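Local coordinates for putative glutathione-regulated potassium-efflux system protein KefB (Vibrio parahaemolyticus RIMD 2210633, PDB 3C85), which probably acts as a glutathione-regulated potassium-efflux antiporter, of which this chain is the nucleotide-binding TrkA-N (RCK) domain, at residues R59-E73 and G83-F96. Residues are numbered along the deposited sequence; the frame is centred on the assembly and turned at random.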
# COMPACT_ATOMS: atom_id res chain seq x y z
N ARG A 59 11.88 -10.79 -1.83
CA ARG A 59 13.09 -11.42 -1.25
C ARG A 59 12.72 -12.35 -0.07
O ARG A 59 13.26 -13.44 0.06
CB ARG A 59 14.12 -10.39 -0.81
CG ARG A 59 15.36 -11.03 -0.14
CD ARG A 59 16.28 -10.01 0.53
NE ARG A 59 17.03 -9.18 -0.43
CZ ARG A 59 18.27 -9.41 -0.87
NH1 ARG A 59 18.81 -8.55 -1.74
NH2 ARG A 59 18.99 -10.47 -0.46
N ALA A 60 11.77 -11.92 0.76
CA ALA A 60 11.31 -12.71 1.90
C ALA A 60 10.69 -14.05 1.50
O ALA A 60 10.85 -15.05 2.19
CB ALA A 60 10.32 -11.89 2.72
N ARG A 61 9.94 -14.07 0.39
CA ARG A 61 9.21 -15.28 -0.07
C ARG A 61 10.06 -16.16 -1.00
O ARG A 61 10.06 -17.41 -0.88
CB ARG A 61 7.89 -14.88 -0.75
CG ARG A 61 6.95 -16.04 -1.16
CD ARG A 61 5.48 -15.74 -0.81
NE ARG A 61 5.18 -16.12 0.58
CZ ARG A 61 4.03 -15.86 1.21
NH1 ARG A 61 3.04 -15.22 0.60
NH2 ARG A 61 3.88 -16.26 2.47
N TYR A 62 10.81 -15.51 -1.89
CA TYR A 62 11.51 -16.21 -2.97
C TYR A 62 13.04 -16.10 -2.99
O TYR A 62 13.68 -16.71 -3.84
CB TYR A 62 10.98 -15.71 -4.31
CG TYR A 62 9.50 -15.92 -4.49
CD1 TYR A 62 8.98 -17.19 -4.75
CD2 TYR A 62 8.62 -14.84 -4.40
CE1 TYR A 62 7.62 -17.38 -4.93
CE2 TYR A 62 7.25 -15.03 -4.56
CZ TYR A 62 6.75 -16.30 -4.83
OH TYR A 62 5.39 -16.50 -5.00
N GLY A 63 13.63 -15.31 -2.11
CA GLY A 63 15.08 -15.12 -2.13
C GLY A 63 15.49 -14.08 -3.17
O GLY A 63 14.67 -13.27 -3.60
N LYS A 64 16.73 -14.12 -3.59
CA LYS A 64 17.33 -13.04 -4.38
C LYS A 64 16.99 -13.14 -5.90
O LYS A 64 17.85 -13.45 -6.73
CB LYS A 64 18.84 -13.09 -4.12
CG LYS A 64 19.72 -12.08 -4.86
CD LYS A 64 19.94 -10.82 -4.02
CE LYS A 64 21.37 -10.38 -4.12
NZ LYS A 64 21.69 -9.13 -3.41
N ILE A 65 15.76 -12.82 -6.25
CA ILE A 65 15.24 -13.06 -7.60
C ILE A 65 15.01 -11.80 -8.40
O ILE A 65 14.59 -11.87 -9.58
CB ILE A 65 13.92 -13.84 -7.55
CG1 ILE A 65 12.86 -13.10 -6.72
CG2 ILE A 65 14.17 -15.22 -6.97
CD1 ILE A 65 11.40 -13.56 -7.04
N SER A 66 15.27 -10.65 -7.76
CA SER A 66 14.92 -9.36 -8.38
C SER A 66 16.12 -8.50 -8.75
O SER A 66 17.15 -8.57 -8.09
CB SER A 66 14.01 -8.53 -7.47
OG SER A 66 12.81 -9.21 -7.10
N LEU A 67 15.92 -7.66 -9.77
CA LEU A 67 16.86 -6.60 -10.16
C LEU A 67 16.07 -5.28 -10.21
O LEU A 67 15.11 -5.16 -10.96
CB LEU A 67 17.47 -6.90 -11.53
CG LEU A 67 18.37 -5.78 -12.08
CD1 LEU A 67 19.62 -5.56 -11.17
CD2 LEU A 67 18.82 -6.11 -13.54
N GLY A 68 16.49 -4.30 -9.41
CA GLY A 68 15.83 -3.00 -9.36
C GLY A 68 16.56 -2.07 -10.31
O GLY A 68 17.77 -2.16 -10.44
N ILE A 69 15.79 -1.22 -11.00
CA ILE A 69 16.32 -0.18 -11.88
C ILE A 69 15.86 1.15 -11.28
O ILE A 69 14.66 1.32 -10.99
CB ILE A 69 15.78 -0.32 -13.35
CG1 ILE A 69 15.97 -1.77 -13.87
CG2 ILE A 69 16.33 0.82 -14.25
CD1 ILE A 69 17.38 -2.32 -13.83
N GLU A 70 16.80 2.07 -11.07
CA GLU A 70 16.53 3.31 -10.33
C GLU A 70 17.26 4.51 -10.97
O GLU A 70 18.46 4.46 -11.21
CB GLU A 70 16.97 3.08 -8.88
CG GLU A 70 16.91 4.32 -7.96
CD GLU A 70 15.58 5.02 -8.01
OE1 GLU A 70 14.56 4.35 -7.75
OE2 GLU A 70 15.54 6.24 -8.32
N ILE A 71 16.52 5.57 -11.29
CA ILE A 71 17.11 6.73 -11.97
C ILE A 71 18.08 7.54 -11.10
O ILE A 71 19.04 8.15 -11.61
CB ILE A 71 16.04 7.64 -12.61
CG1 ILE A 71 16.64 8.43 -13.78
CG2 ILE A 71 15.33 8.50 -11.53
CD1 ILE A 71 15.62 9.22 -14.65
N ARG A 72 17.84 7.51 -9.79
CA ARG A 72 18.69 8.25 -8.82
C ARG A 72 19.95 7.45 -8.48
O ARG A 72 19.88 6.45 -7.74
CB ARG A 72 17.93 8.56 -7.52
CG ARG A 72 16.61 9.38 -7.64
CD ARG A 72 15.77 9.26 -6.36
NE ARG A 72 15.19 7.91 -6.22
CZ ARG A 72 14.87 7.32 -5.07
NH1 ARG A 72 15.04 7.92 -3.90
NH2 ARG A 72 14.38 6.09 -5.09
N GLU A 73 21.09 7.89 -9.00
CA GLU A 73 22.36 7.22 -8.76
C GLU A 73 22.67 7.07 -7.26
O GLU A 73 23.10 5.99 -6.81
CB GLU A 73 23.51 7.93 -9.51
CG GLU A 73 23.46 7.64 -11.01
CD GLU A 73 24.70 8.11 -11.79
OE1 GLU A 73 25.66 8.70 -11.22
OE2 GLU A 73 24.69 7.87 -13.01
N GLY A 83 22.62 -4.18 0.36
CA GLY A 83 22.58 -5.58 -0.11
C GLY A 83 21.61 -5.86 -1.25
O GLY A 83 21.53 -7.00 -1.73
N ARG A 84 20.90 -4.83 -1.72
CA ARG A 84 19.92 -5.00 -2.80
C ARG A 84 20.58 -4.92 -4.20
O ARG A 84 21.52 -4.15 -4.39
CB ARG A 84 18.81 -3.96 -2.69
CG ARG A 84 17.94 -4.07 -1.44
CD ARG A 84 16.70 -3.19 -1.59
NE ARG A 84 15.98 -3.15 -0.32
CZ ARG A 84 16.22 -2.26 0.63
NH1 ARG A 84 17.12 -1.31 0.45
NH2 ARG A 84 15.55 -2.33 1.78
N ASN A 85 20.13 -5.74 -5.15
CA ASN A 85 20.66 -5.66 -6.53
C ASN A 85 19.91 -4.57 -7.24
O ASN A 85 18.79 -4.79 -7.74
CB ASN A 85 20.56 -6.98 -7.30
CG ASN A 85 21.54 -8.03 -6.80
OD1 ASN A 85 22.31 -7.80 -5.87
ND2 ASN A 85 21.49 -9.21 -7.40
N VAL A 86 20.51 -3.39 -7.27
CA VAL A 86 19.88 -2.23 -7.90
C VAL A 86 20.92 -1.53 -8.77
O VAL A 86 22.04 -1.30 -8.34
CB VAL A 86 19.28 -1.25 -6.85
CG1 VAL A 86 18.71 0.01 -7.55
CG2 VAL A 86 18.17 -1.94 -6.08
N ILE A 87 20.56 -1.26 -10.01
CA ILE A 87 21.46 -0.56 -10.90
C ILE A 87 20.82 0.76 -11.31
O ILE A 87 19.58 0.89 -11.29
CB ILE A 87 21.87 -1.44 -12.13
CG1 ILE A 87 20.64 -1.84 -12.96
CG2 ILE A 87 22.63 -2.70 -11.65
CD1 ILE A 87 21.04 -2.47 -14.30
N SER A 88 21.64 1.76 -11.63
CA SER A 88 21.04 3.02 -12.02
C SER A 88 20.68 3.02 -13.51
O SER A 88 21.35 2.37 -14.32
CB SER A 88 21.95 4.18 -11.66
OG SER A 88 23.15 4.05 -12.39
N GLY A 89 19.63 3.76 -13.87
CA GLY A 89 19.25 3.88 -15.26
C GLY A 89 17.88 4.49 -15.37
O GLY A 89 17.15 4.53 -14.40
N ASP A 90 17.56 4.99 -16.56
CA ASP A 90 16.25 5.63 -16.81
C ASP A 90 15.43 4.68 -17.66
O ASP A 90 15.65 4.59 -18.87
CB ASP A 90 16.48 6.97 -17.53
CG ASP A 90 15.18 7.71 -17.89
OD1 ASP A 90 14.06 7.18 -17.70
OD2 ASP A 90 15.31 8.83 -18.44
N ALA A 91 14.49 3.96 -17.02
CA ALA A 91 13.67 2.99 -17.75
C ALA A 91 12.73 3.60 -18.83
O ALA A 91 12.14 2.85 -19.60
CB ALA A 91 12.92 2.08 -16.80
N THR A 92 12.63 4.93 -18.93
CA THR A 92 11.87 5.57 -20.02
C THR A 92 12.71 5.82 -21.27
O THR A 92 12.19 6.23 -22.32
CB THR A 92 11.23 6.93 -19.58
OG1 THR A 92 12.28 7.89 -19.38
CG2 THR A 92 10.46 6.79 -18.31
N ASP A 93 14.02 5.59 -21.16
CA ASP A 93 14.97 5.94 -22.24
C ASP A 93 15.26 4.72 -23.09
O ASP A 93 15.74 3.72 -22.55
CB ASP A 93 16.25 6.46 -21.58
CG ASP A 93 17.22 7.05 -22.56
OD1 ASP A 93 17.06 6.84 -23.78
OD2 ASP A 93 18.18 7.70 -22.10
N PRO A 94 14.94 4.76 -24.42
CA PRO A 94 15.28 3.68 -25.35
C PRO A 94 16.74 3.26 -25.32
O PRO A 94 17.03 2.10 -25.59
CB PRO A 94 14.98 4.28 -26.75
CG PRO A 94 14.63 5.68 -26.56
CD PRO A 94 14.20 5.84 -25.11
N ASP A 95 17.64 4.21 -25.04
CA ASP A 95 19.08 3.93 -24.97
C ASP A 95 19.43 3.07 -23.74
O ASP A 95 20.38 2.29 -23.79
CB ASP A 95 19.88 5.24 -24.89
CG ASP A 95 19.93 5.98 -26.21
OD1 ASP A 95 19.39 5.48 -27.23
OD2 ASP A 95 20.52 7.09 -26.22
N PHE A 96 18.69 3.22 -22.66
CA PHE A 96 18.83 2.33 -21.51
C PHE A 96 18.49 0.91 -21.93
O PHE A 96 19.25 0.00 -21.71
CB PHE A 96 17.93 2.73 -20.34
CG PHE A 96 17.88 1.71 -19.25
CD1 PHE A 96 18.94 1.57 -18.37
CD2 PHE A 96 16.79 0.84 -19.13
CE1 PHE A 96 18.91 0.62 -17.34
CE2 PHE A 96 16.76 -0.11 -18.11
CZ PHE A 96 17.84 -0.23 -17.23
O HOH W 1 19.45 -9.47 -9.41
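The AMP site at the C-terminal ends of a Rossmann-type parallel sheet draws Glu70 and Arg72 from the end of strand 66-70 and Asp90 and Ala91 from the loop after strand 86-88; AMP itself is absent from this chain. Gly68 and Glu70 each bond both ways: Gly68 N reaches Asn85 O at 2.9 Å, almost straight at 178°, while Gly68 O accepts from Ile87 N; Glu70 N then donates to Ile87 O, and Glu70 O takes Gly89 N from above its carbonyl plane. Gly68, with no side chain, lets Val86 CG2 lie 4.2 Å from its CA.

Helix 73-81 completes the right-handed beta-alpha-beta crossover and covers the face bearing Val86 and Ser88. On the other face Ile69 and Ile87, beta-branched as suits extended strands, run side by side, with a tight CD1 to CG1 contact of 3.4 Å. With CG1 anti to the carbonyl carbon (chi1 -51°), Ile69 turns its CG2 branch to the apolar Phe96 ring, 3.5 Å from CZ.

At the nucleotide end, Arg72 grips the Glu70 carboxylate side-on: OE2 accepts from Arg72 NE (2.7 Å) and Arg72 N, OE1 from Arg72 NH2 and Met47 N, which together limit the carboxylate's rotation. Ile71 CD1 lies alongside the Asp90 carboxylate, 3.6 Å from its CG. At the far end, the long Lys64 chain crosses Asn85 at about a right angle, and its NZ donates to OD1 (2.9 Å) from above the amide plane, while a water links Asn85 ND2 to Ser66 O.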